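Local coordinates for short chain dehydrogenase (Salmonella typhi, PDB 3G1T), which probably catalyses an NAD(P)-dependent oxidation or reduction, as a member of the short-chain dehydrogenase family with a Rossmann fold, at residues Q67-D72 / A85-A90; T33-G38 / D60-Q65; Q179-E184 / L190-I195; Q13-L18 / S144-L149; S203-A206 / T211-P214. All blocks are in the same frame, centred on the assembly; numbering follows the deposited sequence.

Contact 1 of 5, residues Q67-D72 / A85-A90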
# COMPACT_ATOMS: atom_id res chain seq x y z
N GLN A 67 -23.63 -7.77 20.17
CA GLN A 67 -23.08 -8.97 19.58
C GLN A 67 -21.62 -8.80 19.25
O GLN A 67 -21.17 -7.69 18.96
CB GLN A 67 -23.87 -9.40 18.36
CG GLN A 67 -25.10 -10.25 18.76
CD GLN A 67 -25.84 -10.85 17.58
OE1 GLN A 67 -27.07 -10.85 17.54
NE2 GLN A 67 -25.08 -11.35 16.59
N TRP A 68 -20.87 -9.87 19.34
CA TRP A 68 -19.46 -9.83 18.99
C TRP A 68 -19.11 -10.99 18.08
O TRP A 68 -19.83 -11.95 18.00
CB TRP A 68 -18.56 -9.78 20.24
CG TRP A 68 -18.90 -10.81 21.30
CD1 TRP A 68 -19.72 -10.64 22.38
CD2 TRP A 68 -18.43 -12.17 21.37
NE1 TRP A 68 -19.77 -11.80 23.13
CE2 TRP A 68 -19.00 -12.75 22.52
CE3 TRP A 68 -17.57 -12.94 20.57
CZ2 TRP A 68 -18.75 -14.08 22.89
CZ3 TRP A 68 -17.32 -14.26 20.94
CH2 TRP A 68 -17.92 -14.82 22.09
N PHE A 69 -17.99 -10.86 17.41
CA PHE A 69 -17.48 -11.90 16.53
C PHE A 69 -16.03 -11.98 16.74
O PHE A 69 -15.33 -10.95 16.76
CB PHE A 69 -17.64 -11.48 15.08
CG PHE A 69 -19.01 -11.42 14.69
CD1 PHE A 69 -19.66 -12.57 14.31
CD2 PHE A 69 -19.74 -10.22 14.79
CE1 PHE A 69 -20.99 -12.55 13.98
CE2 PHE A 69 -21.07 -10.17 14.47
CZ PHE A 69 -21.71 -11.35 14.05
N THR A 70 -15.53 -13.20 16.81
CA THR A 70 -14.09 -13.35 16.84
C THR A 70 -13.65 -13.53 15.38
O THR A 70 -14.26 -14.30 14.63
CB THR A 70 -13.68 -14.47 17.73
OG1 THR A 70 -14.49 -15.59 17.38
CG2 THR A 70 -13.96 -14.11 19.22
N LEU A 71 -12.67 -12.75 14.94
CA LEU A 71 -12.06 -12.89 13.58
C LEU A 71 -10.61 -12.53 13.70
O LEU A 71 -10.28 -11.46 14.24
CB LEU A 71 -12.73 -12.01 12.52
CG LEU A 71 -12.34 -12.14 11.02
CD1 LEU A 71 -12.91 -13.35 10.28
CD2 LEU A 71 -12.66 -10.87 10.29
N ASP A 72 -9.74 -13.42 13.22
CA ASP A 72 -8.29 -13.16 13.24
C ASP A 72 -7.89 -12.71 11.85
O ASP A 72 -7.88 -13.50 10.93
CB ASP A 72 -7.54 -14.43 13.61
CG ASP A 72 -6.07 -14.19 13.98
OD1 ASP A 72 -5.52 -15.07 14.69
OD2 ASP A 72 -5.43 -13.19 13.58
N ALA A 85 -20.45 -11.55 7.58
CA ALA A 85 -21.42 -10.72 6.94
C ALA A 85 -22.77 -11.43 6.96
O ALA A 85 -23.78 -10.83 7.21
CB ALA A 85 -21.00 -10.43 5.49
N ASP A 86 -22.74 -12.73 6.73
CA ASP A 86 -23.94 -13.60 6.79
C ASP A 86 -24.51 -13.62 8.20
O ASP A 86 -25.71 -13.53 8.40
CB ASP A 86 -23.58 -15.03 6.37
CG ASP A 86 -23.46 -15.21 4.86
OD1 ASP A 86 -23.04 -16.32 4.42
OD2 ASP A 86 -23.79 -14.26 4.10
N ARG A 87 -23.64 -13.70 9.20
CA ARG A 87 -24.15 -13.66 10.57
C ARG A 87 -24.72 -12.32 11.01
O ARG A 87 -25.69 -12.28 11.79
CB ARG A 87 -23.08 -14.16 11.52
CG ARG A 87 -23.00 -15.66 11.46
CD ARG A 87 -21.88 -16.18 12.27
NE ARG A 87 -22.21 -16.01 13.68
CZ ARG A 87 -21.39 -16.31 14.67
NH1 ARG A 87 -20.20 -16.85 14.41
NH2 ARG A 87 -21.77 -16.07 15.91
N ILE A 88 -24.12 -11.22 10.52
CA ILE A 88 -24.71 -9.92 10.78
C ILE A 88 -26.03 -9.80 10.04
O ILE A 88 -27.01 -9.31 10.60
CB ILE A 88 -23.72 -8.73 10.46
CG1 ILE A 88 -22.56 -8.76 11.45
CG2 ILE A 88 -24.44 -7.37 10.53
CD1 ILE A 88 -21.31 -8.08 10.99
N ALA A 89 -26.07 -10.24 8.77
CA ALA A 89 -27.29 -10.10 7.94
C ALA A 89 -28.50 -10.86 8.56
O ALA A 89 -29.67 -10.51 8.31
CB ALA A 89 -27.05 -10.54 6.52
N ALA A 90 -28.20 -11.86 9.37
CA ALA A 90 -29.26 -12.70 9.98
C ALA A 90 -29.88 -12.03 11.19
O ALA A 90 -31.02 -12.35 11.58
CB ALA A 90 -28.71 -14.08 10.33
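Phe69 of strand 67-70 is the residue that meets helix 78-91, touching Arg87 and Ile88 where the helix packs on the border of the Rossmann-fold sheet. The strand is the outermost on its side of the parallel seven-stranded sheet within the chain. Along residues 85-90, Arg87 is the first to reach Phe69, and does so with the root of its chain: CB lies 3.6 Å from CE1 of the Phe69 ring. A bend at chi3 (70°) then brings the rest of the chain back along the phenyl, and the two side chains run past each other in opposite directions. CE1 of Phe69 sits over one face of the Arg87 guanidinium, displaced toward its rim, and NE of Arg87 is 3.7 Å from that same carbon. Guanidinium and ring planes stand 71° apart, so the charged group is not laid flat on the phenyl. The exposed Arg87 thus lies against the CE1 part of a buried ring. Ile88 follows, buried, also touching Ile42 of strand 40-45 and Leu140 of helix 116-142. Its CG1 branch, held beside the backbone N (chi1 -67°), comes to the CE2-CZ part of the phenyl, on the same side of the ring plane as Arg87 CB, and there Ile88 CG1 lies 3.7 Å from Phe69 CE2 and 3.8 Å from Phe69 CZ.

Contact 2 of 5, residues T33-G38 / D60-Q65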
# COMPACT_ATOMS: atom_id res chain seq x y z
N THR A 33 -18.23 4.57 23.32
CA THR A 33 -18.70 5.91 22.98
C THR A 33 -19.87 5.82 21.98
O THR A 33 -20.91 6.47 22.15
CB THR A 33 -17.59 6.78 22.31
OG1 THR A 33 -16.41 6.81 23.09
CG2 THR A 33 -18.05 8.20 22.18
N TYR A 34 -19.71 5.01 20.96
CA TYR A 34 -20.88 4.83 20.01
C TYR A 34 -22.15 4.31 20.70
O TYR A 34 -23.23 4.85 20.45
CB TYR A 34 -20.49 3.96 18.81
CG TYR A 34 -19.45 4.52 17.90
CD1 TYR A 34 -19.20 5.90 17.83
CD2 TYR A 34 -18.75 3.66 17.05
CE1 TYR A 34 -18.21 6.42 16.95
CE2 TYR A 34 -17.78 4.13 16.16
CZ TYR A 34 -17.53 5.48 16.08
OH TYR A 34 -16.62 5.92 15.13
N ALA A 35 -22.01 3.31 21.59
CA ALA A 35 -23.14 2.81 22.41
C ALA A 35 -23.73 3.94 23.29
O ALA A 35 -24.97 4.10 23.38
CB ALA A 35 -22.72 1.60 23.20
N ARG A 36 -22.88 4.76 23.90
CA ARG A 36 -23.35 5.89 24.70
C ARG A 36 -24.11 6.98 23.93
O ARG A 36 -25.00 7.66 24.53
CB ARG A 36 -22.19 6.50 25.47
CG ARG A 36 -21.67 5.60 26.62
CD ARG A 36 -20.25 6.03 27.08
NE ARG A 36 -19.74 5.10 28.11
CZ ARG A 36 -18.44 4.91 28.40
NH1 ARG A 36 -17.51 5.54 27.70
NH2 ARG A 36 -18.08 4.03 29.35
N TYR A 37 -23.83 7.11 22.63
CA TYR A 37 -24.62 8.01 21.76
C TYR A 37 -25.72 7.25 21.03
O TYR A 37 -26.16 7.73 20.00
CB TYR A 37 -23.73 8.79 20.75
CG TYR A 37 -23.01 9.94 21.45
CD1 TYR A 37 -23.49 11.23 21.37
CD2 TYR A 37 -21.92 9.68 22.29
CE1 TYR A 37 -22.87 12.31 22.05
CE2 TYR A 37 -21.27 10.73 23.00
CZ TYR A 37 -21.76 12.04 22.88
OH TYR A 37 -21.12 13.08 23.55
N GLY A 38 -26.19 6.12 21.54
CA GLY A 38 -27.42 5.43 21.01
C GLY A 38 -27.24 4.39 19.95
O GLY A 38 -28.21 3.68 19.59
N ASP A 60 -23.82 -3.45 30.78
CA ASP A 60 -23.96 -2.80 32.12
C ASP A 60 -24.41 -1.35 32.05
O ASP A 60 -25.03 -0.84 33.00
CB ASP A 60 -22.67 -2.86 32.91
CG ASP A 60 -22.31 -4.27 33.33
OD1 ASP A 60 -23.19 -5.14 33.24
OD2 ASP A 60 -21.13 -4.48 33.72
N GLU A 61 -24.07 -0.67 30.97
CA GLU A 61 -24.50 0.71 30.81
C GLU A 61 -25.80 0.91 29.96
O GLU A 61 -26.57 1.80 30.25
CB GLU A 61 -23.38 1.54 30.18
CG GLU A 61 -22.28 2.00 31.08
CD GLU A 61 -21.15 2.64 30.27
OE1 GLU A 61 -21.44 3.25 29.17
OE2 GLU A 61 -19.98 2.50 30.68
N GLN A 62 -26.00 0.12 28.90
CA GLN A 62 -27.12 0.31 27.94
C GLN A 62 -28.29 -0.65 28.15
O GLN A 62 -29.41 -0.40 27.64
CB GLN A 62 -26.65 0.19 26.48
CG GLN A 62 -25.46 1.12 26.08
CD GLN A 62 -25.60 2.59 26.45
OE1 GLN A 62 -24.60 3.25 26.74
NE2 GLN A 62 -26.82 3.11 26.45
N HIS A 63 -27.98 -1.76 28.84
CA HIS A 63 -28.92 -2.83 29.24
C HIS A 63 -29.33 -3.83 28.13
O HIS A 63 -30.26 -4.63 28.32
CB HIS A 63 -30.13 -2.24 30.01
CG HIS A 63 -29.75 -1.42 31.21
ND1 HIS A 63 -29.19 -1.96 32.34
CD2 HIS A 63 -29.86 -0.08 31.44
CE1 HIS A 63 -28.98 -1.00 33.23
NE2 HIS A 63 -29.37 0.15 32.71
N VAL A 64 -28.64 -3.77 26.97
CA VAL A 64 -28.74 -4.78 25.89
C VAL A 64 -27.31 -5.19 25.51
O VAL A 64 -26.52 -4.32 25.13
CB VAL A 64 -29.38 -4.21 24.58
CG1 VAL A 64 -29.79 -5.37 23.65
CG2 VAL A 64 -30.57 -3.25 24.87
N GLN A 65 -27.00 -6.49 25.59
CA GLN A 65 -25.64 -6.96 25.28
C GLN A 65 -25.34 -7.00 23.77
O GLN A 65 -26.04 -7.71 23.03
CB GLN A 65 -25.29 -8.31 26.00
CG GLN A 65 -23.76 -8.61 25.99
CD GLN A 65 -23.34 -9.90 26.73
OE1 GLN A 65 -23.85 -10.19 27.82
NE2 GLN A 65 -22.37 -10.63 26.18
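Ala35 and Gln62 mark the closest backbone approach of two helix ends, their CA atoms 7.3 Å apart. Helix 25-36 finishes in a Schellman motif in which Gly38, with positive phi, is the C-prime residue: Gly38 N bonds to Ala35 O and Ala39 N to Tyr34 O. Helix 48-62 gives way at His63, which also has positive phi. Between them, Ala35 CB rests 4.0 Å from Gln62 CG, a small apolar touch. Gln62 is bent at chi2 (-50°), which folds its amide back over the end of helix 25-36; Gln62 CD packs 3.5 Å from Ala35 O, but Gln62 OE1 and that carbonyl oxygen, both acceptors, do not bond. These are the helices that precede and follow strand 40-45 of the Rossmann fold, and Ala35 also packs on Val41 of that strand and on Ile58. Toward the surface, Arg36 grips Glu61 side-on in a two-bonded salt bridge. NE of Arg36 gives a hydrogen bond of 2.7 Å to OE1 of Glu61, and NH2 of Arg36 one of 2.8 Å to OE2 of Glu61, the latter nearly straight at 176° and directed at the syn lone pair. Guanidinium and carboxylate are 12° from coplanar, and the paired bonds restrict rotation of both groups.

Contact 3 of 5, residues Q179-E184 / L190-I195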
# COMPACT_ATOMS: atom_id res chain seq x y z
N GLN A 179 -9.51 5.85 -1.03
CA GLN A 179 -9.82 6.77 -2.19
C GLN A 179 -10.52 6.05 -3.32
O GLN A 179 -11.47 6.64 -3.83
CB GLN A 179 -8.57 7.42 -2.77
CG GLN A 179 -7.97 8.41 -1.74
CD GLN A 179 -6.81 9.18 -2.31
OE1 GLN A 179 -6.65 9.31 -3.54
NE2 GLN A 179 -5.98 9.74 -1.42
N VAL A 180 -10.15 4.80 -3.59
CA VAL A 180 -10.87 3.97 -4.65
C VAL A 180 -12.34 3.80 -4.24
O VAL A 180 -13.26 4.05 -5.05
CB VAL A 180 -10.19 2.65 -4.92
CG1 VAL A 180 -11.02 1.74 -5.92
CG2 VAL A 180 -8.82 2.95 -5.57
N LEU A 181 -12.55 3.32 -3.00
CA LEU A 181 -13.89 3.08 -2.48
C LEU A 181 -14.74 4.36 -2.48
O LEU A 181 -15.91 4.37 -2.93
CB LEU A 181 -13.79 2.56 -1.00
CG LEU A 181 -13.35 1.14 -0.96
CD1 LEU A 181 -12.74 0.79 0.42
CD2 LEU A 181 -14.51 0.13 -1.21
N ALA A 182 -14.12 5.46 -2.02
CA ALA A 182 -14.85 6.71 -1.90
C ALA A 182 -15.28 7.11 -3.30
O ALA A 182 -16.43 7.56 -3.47
CB ALA A 182 -13.91 7.78 -1.34
N ASP A 183 -14.35 7.02 -4.28
CA ASP A 183 -14.75 7.36 -5.73
C ASP A 183 -15.84 6.47 -6.24
O ASP A 183 -16.79 6.95 -6.88
CB ASP A 183 -13.55 7.26 -6.63
CG ASP A 183 -13.75 8.03 -7.99
OD1 ASP A 183 -14.28 9.18 -8.00
OD2 ASP A 183 -13.28 7.56 -9.00
N GLU A 184 -15.84 5.21 -5.90
CA GLU A 184 -16.87 4.31 -6.42
C GLU A 184 -18.26 4.55 -5.86
O GLU A 184 -19.25 4.12 -6.50
CB GLU A 184 -16.52 2.85 -6.15
CG GLU A 184 -15.21 2.47 -6.99
CD GLU A 184 -14.81 1.01 -6.88
OE1 GLU A 184 -15.40 0.19 -6.15
OE2 GLU A 184 -13.83 0.59 -7.57
N LEU A 190 -23.25 5.79 0.50
CA LEU A 190 -22.06 5.38 1.33
C LEU A 190 -20.94 6.35 1.20
O LEU A 190 -20.40 6.55 0.10
CB LEU A 190 -21.55 4.01 0.84
CG LEU A 190 -20.37 3.35 1.61
CD1 LEU A 190 -20.44 3.24 3.24
CD2 LEU A 190 -20.09 1.94 0.90
N ARG A 191 -20.50 6.93 2.35
CA ARG A 191 -19.31 7.73 2.37
C ARG A 191 -18.14 6.98 3.01
O ARG A 191 -18.35 6.01 3.82
CB ARG A 191 -19.55 9.03 3.09
CG ARG A 191 -19.90 8.86 4.57
CD ARG A 191 -20.38 10.19 5.13
NE ARG A 191 -20.72 10.15 6.60
CZ ARG A 191 -21.84 9.65 7.10
NH1 ARG A 191 -22.07 9.69 8.45
NH2 ARG A 191 -22.76 9.11 6.31
N VAL A 192 -16.94 7.35 2.57
CA VAL A 192 -15.73 6.47 2.96
C VAL A 192 -14.61 7.40 3.28
O VAL A 192 -14.25 8.21 2.43
CB VAL A 192 -15.28 5.57 1.76
CG1 VAL A 192 -14.20 4.56 2.19
CG2 VAL A 192 -16.50 4.89 1.10
N ASN A 193 -13.94 7.24 4.43
CA ASN A 193 -12.94 8.25 4.81
C ASN A 193 -11.92 7.62 5.72
O ASN A 193 -12.15 6.49 6.12
CB ASN A 193 -13.59 9.35 5.62
CG ASN A 193 -14.52 10.20 4.78
OD1 ASN A 193 -14.05 11.03 4.00
ND2 ASN A 193 -15.85 10.01 4.96
N CYS A 194 -10.79 8.28 5.90
CA CYS A 194 -9.83 7.80 6.95
C CYS A 194 -9.73 8.69 8.17
O CYS A 194 -9.94 9.93 8.07
CB CYS A 194 -8.43 7.76 6.34
SG CYS A 194 -8.14 6.30 5.25
N ILE A 195 -9.36 8.08 9.30
CA ILE A 195 -8.97 8.84 10.53
C ILE A 195 -7.52 8.50 10.95
O ILE A 195 -7.15 7.30 11.02
CB ILE A 195 -9.92 8.51 11.73
CG1 ILE A 195 -11.30 9.09 11.49
CG2 ILE A 195 -9.34 9.12 13.11
CD1 ILE A 195 -12.20 9.13 12.74
O HOH W 1 -18.17 7.79 -1.24
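The beta-alpha-beta unit made of strand 147-152, helix 165-185 and strand 190-196 closes here, where the last turns of the helix lie against the strand that follows it. Val192 is the strand residue that fills the interface. Its CA is 4.9 Å from that of Ala182, an approach that the small methyl of Ala182 makes possible. Ala182 CB lies 4.0 Å from Val192 CB and 3.8 Å from the backbone O of Val192, while CG2 of Val192 packs over Ala182 CA at 3.9 Å. The other branch serves Leu181: Val192 CG1, anti to the backbone N (chi1 -172°), meets Leu181 CB at 3.8 Å. One valine thus straddles two consecutive helix residues, with a methyl for each. Between the two segments a water lies 2.8 Å from Ala182 O and 2.9 Å from Leu190 O, next to a carbonyl of the helix and the carbonyl of Leu190 alike. Phe151 of the adjoining strand 147-152 packs on both Leu181 and Val192, and Met178 from one turn back in the helix also touches Val192. Beyond the helix lies the second subunit, whose Gly160, Ala162 and Asn163 backbone N atoms bond to Gln179, Asp183 and Glu184, so that helix 165-185 is held between its own sheet and the partner chain.

Contact 4 of 5, residues Q13-L18 / S144-L149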
# COMPACT_ATOMS: atom_id res chain seq x y z
N GLN A 13 -28.57 7.22 17.48
CA GLN A 13 -29.65 6.37 17.97
C GLN A 13 -30.12 5.44 16.88
O GLN A 13 -30.48 5.86 15.74
CB GLN A 13 -30.82 7.24 18.44
CG GLN A 13 -31.91 6.42 19.13
CD GLN A 13 -31.41 5.69 20.41
OE1 GLN A 13 -30.74 6.27 21.32
NE2 GLN A 13 -31.70 4.42 20.46
N ASN A 14 -30.14 4.15 17.20
CA ASN A 14 -30.52 3.06 16.28
C ASN A 14 -29.60 2.80 15.11
O ASN A 14 -29.94 1.95 14.25
CB ASN A 14 -31.98 3.17 15.74
CG ASN A 14 -32.99 3.41 16.80
OD1 ASN A 14 -32.84 2.90 17.88
ND2 ASN A 14 -34.07 4.19 16.50
N ARG A 15 -28.41 3.43 15.09
CA ARG A 15 -27.51 3.16 13.94
C ARG A 15 -26.66 1.96 14.29
O ARG A 15 -26.17 1.85 15.42
CB ARG A 15 -26.68 4.38 13.57
CG ARG A 15 -27.63 5.50 13.24
CD ARG A 15 -26.93 6.54 12.50
NE ARG A 15 -26.59 6.25 11.12
CZ ARG A 15 -27.46 6.26 10.09
NH1 ARG A 15 -28.79 6.36 10.23
NH2 ARG A 15 -27.00 6.09 8.86
N ILE A 16 -26.52 1.06 13.34
CA ILE A 16 -25.90 -0.28 13.62
C ILE A 16 -24.43 -0.17 13.16
O ILE A 16 -24.19 -0.00 11.95
CB ILE A 16 -26.59 -1.40 12.83
CG1 ILE A 16 -28.12 -1.37 13.13
CG2 ILE A 16 -25.98 -2.76 13.20
CD1 ILE A 16 -28.99 -2.14 12.20
N ILE A 17 -23.44 -0.25 14.06
CA ILE A 17 -22.07 0.06 13.65
C ILE A 17 -21.17 -1.04 14.13
O ILE A 17 -21.18 -1.38 15.31
CB ILE A 17 -21.62 1.36 14.27
CG1 ILE A 17 -22.69 2.44 13.96
CG2 ILE A 17 -20.13 1.74 13.90
CD1 ILE A 17 -22.27 3.77 14.55
N LEU A 18 -20.43 -1.58 13.16
CA LEU A 18 -19.46 -2.62 13.40
C LEU A 18 -18.09 -1.96 13.77
O LEU A 18 -17.58 -1.05 13.06
CB LEU A 18 -19.31 -3.51 12.15
CG LEU A 18 -18.15 -4.52 12.36
CD1 LEU A 18 -18.37 -5.62 13.49
CD2 LEU A 18 -17.54 -5.15 11.16
N SER A 144 -27.95 1.08 4.40
CA SER A 144 -28.09 2.29 5.24
C SER A 144 -28.65 3.52 4.46
O SER A 144 -28.36 3.68 3.26
CB SER A 144 -26.74 2.70 5.88
OG SER A 144 -26.84 3.87 6.71
N ASP A 145 -29.38 4.42 5.14
CA ASP A 145 -29.81 5.70 4.49
C ASP A 145 -28.60 6.64 4.32
O ASP A 145 -28.60 7.60 3.57
CB ASP A 145 -30.89 6.43 5.36
CG ASP A 145 -30.32 6.98 6.70
OD1 ASP A 145 -29.67 6.17 7.45
OD2 ASP A 145 -30.43 8.23 7.00
N ALA A 146 -27.53 6.38 5.07
CA ALA A 146 -26.33 7.19 4.97
C ALA A 146 -25.15 6.41 5.63
O ALA A 146 -24.69 6.74 6.73
CB ALA A 146 -26.56 8.55 5.63
N GLY A 147 -24.66 5.41 4.93
CA GLY A 147 -23.64 4.48 5.51
C GLY A 147 -22.30 5.20 5.61
O GLY A 147 -21.98 6.12 4.84
N SER A 148 -21.49 4.79 6.60
CA SER A 148 -20.15 5.49 6.79
C SER A 148 -19.08 4.39 7.08
O SER A 148 -19.25 3.60 8.02
CB SER A 148 -20.20 6.48 7.95
OG SER A 148 -18.92 7.10 8.15
N LEU A 149 -18.08 4.32 6.23
CA LEU A 149 -16.99 3.29 6.32
C LEU A 149 -15.71 4.13 6.63
O LEU A 149 -15.40 5.15 5.96
CB LEU A 149 -16.87 2.61 4.94
CG LEU A 149 -15.64 1.70 4.69
CD1 LEU A 149 -15.73 0.52 5.66
CD2 LEU A 149 -15.73 1.17 3.29
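Arg15 reaches across from just before strand 16-19 to Asp145 and Ala146, in the chain that leads into strand 147-152. Strand 97-99 lies between these two strands in the parallel Rossmann sheet, and the arginine passes Asp96, just before that middle strand, on its way to the loop. The salt bridge is end-on: both terminal nitrogens converge on one oxygen, with Arg15 NH1 2.9 Å and Arg15 NH2 3.0 Å from Asp145 OD1. That oxygen lies in the guanidinium plane, but the carboxylate is turned 71° from it, so the flat two-oxygen pairing does not form. NH1 uses the syn lone pair of OD1; NH2 meets the same atom from 30° outside the carboxylate plane. The bend in the arginine chain at chi3 (73°) swings its end toward the loop. Among the hydrogen bonds, Arg15 NH2 adds a weak one to the carbonyl of Ala146, with the nitrogen 3.2 Å from Ala146 O. Ser144 OG is merely near Arg15 NH2, at an angle too poor for a bond; it shapes the acceptor loop through an ST turn, taking a hydrogen bond of 3.1 Å from Ala146 N, and is hydrogen-bonded to Asp96. Ala146 O is also taken by Arg191 of strand 190-196. Packing is slight: Ala146 CB comes within 4.1 Å of Arg15 NH2. A magnesium ion lies about 4 Å from the Asp145 side chain. Arg15 and this ion, both positive, would probably favour the charged form of Asp145.

Contact 5 of 5, residues S203-A206 / T211-P214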
# COMPACT_ATOMS: atom_id res chain seq x y z
N SER A 203 -1.10 0.94 23.75
CA SER A 203 0.04 0.05 23.80
C SER A 203 0.86 0.10 22.49
O SER A 203 2.11 0.03 22.58
CB SER A 203 -0.39 -1.37 24.15
OG SER A 203 -1.26 -1.86 23.13
N MET A 204 0.19 0.25 21.32
CA MET A 204 0.92 0.38 20.03
C MET A 204 1.90 1.57 19.97
O MET A 204 3.13 1.40 19.63
CB MET A 204 -0.02 0.29 18.77
CG MET A 204 0.77 0.43 17.49
SD MET A 204 -0.35 0.55 15.96
CE MET A 204 -0.85 -1.12 16.13
N ARG A 205 1.44 2.72 20.51
CA ARG A 205 2.21 3.93 20.55
C ARG A 205 3.41 3.72 21.48
O ARG A 205 4.52 4.06 21.13
CB ARG A 205 1.28 5.07 21.01
CG ARG A 205 1.90 6.46 21.17
CD ARG A 205 2.39 7.03 19.92
NE ARG A 205 3.16 8.28 20.17
CZ ARG A 205 3.43 9.21 19.25
NH1 ARG A 205 2.93 9.04 18.00
NH2 ARG A 205 4.19 10.29 19.55
N ALA A 206 3.15 3.12 22.62
CA ALA A 206 4.25 2.92 23.57
C ALA A 206 5.32 1.96 23.04
O ALA A 206 6.51 2.04 23.42
CB ALA A 206 3.68 2.46 24.95
N THR A 211 10.49 5.47 25.08
CA THR A 211 10.95 6.56 25.98
C THR A 211 9.86 7.56 26.31
O THR A 211 9.93 8.22 27.35
CB THR A 211 12.22 7.30 25.42
OG1 THR A 211 11.94 7.85 24.13
CG2 THR A 211 13.43 6.30 25.26
N GLU A 212 8.86 7.70 25.43
CA GLU A 212 7.91 8.80 25.54
C GLU A 212 7.03 8.65 26.82
O GLU A 212 6.69 7.55 27.27
CB GLU A 212 6.99 8.79 24.32
CG GLU A 212 5.76 9.54 24.38
CD GLU A 212 5.06 9.44 23.00
OE1 GLU A 212 4.36 8.42 22.73
OE2 GLU A 212 5.29 10.38 22.19
N ASP A 213 6.66 9.76 27.39
CA ASP A 213 5.80 9.71 28.55
C ASP A 213 4.38 9.67 28.09
O ASP A 213 3.92 10.71 27.61
CB ASP A 213 5.95 10.95 29.36
CG ASP A 213 5.13 10.90 30.64
OD1 ASP A 213 4.31 9.98 30.85
OD2 ASP A 213 5.31 11.81 31.45
N PRO A 214 3.69 8.51 28.25
CA PRO A 214 2.33 8.39 27.67
C PRO A 214 1.34 9.26 28.40
O PRO A 214 0.23 9.50 27.92
CB PRO A 214 1.95 6.91 27.88
CG PRO A 214 2.99 6.35 28.85
CD PRO A 214 4.19 7.25 28.82
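Arg205, on helix 203-208, and Glu212, in the loop beyond it, form a salt bridge that ties the helix to the chain just after it. The helix follows strand 190-196, in the part of the short-chain dehydrogenase fold that in relatives usually borders the substrate site. Walking from Ser203 through Met204, the chain reaches Arg205, the residue that makes the contact. Its backbone N is bonded to Thr202 OG1 at the helix start. The side chain leaves the helix with CG anti to the backbone N and bends at chi2, presenting the NE side of the guanidinium to the loop. NE of Arg205 bonds to OE1 of Glu212 at 2.8 Å, and NH2 of Arg205 to OE2 of Glu212 at 2.9 Å. Each bond is met on a syn lone pair, at 168° and 173°. Arg205 has a further cation-pi partner in Phe209, and both Arg205 and Glu212 pack on Leu217. Since guanidinium and carboxylate lie within 6° of one plane, the pair is a nearly flat, two-bonded ring that should fix the rotation of both ends and probably keeps both groups charged.

In the fold
Contacts 1 and 3 are buried and set a helix on the parallel sheet, contact 1 at outermost strand 67-70 with a phenyl ring against an isoleucine and an arginine, contact 3 through apolar side chains beside the subunit interface. Contacts 2 and 4 are partly buried and rely on arginine-carboxylate pairs, side-on and end-on respectively; they touch through Gly38 and Asn14. Contact 4 shares the sheet with contact 3, since strands 147-152 and 190-196 are neighbours. Contact 5 lies at the surface, about 30 Å between centres from contact 3, and across the chain's centre from contacts 1, 3 and 4. Its salt bridge is side-on, as in contact 2, but joins a helix to a loop.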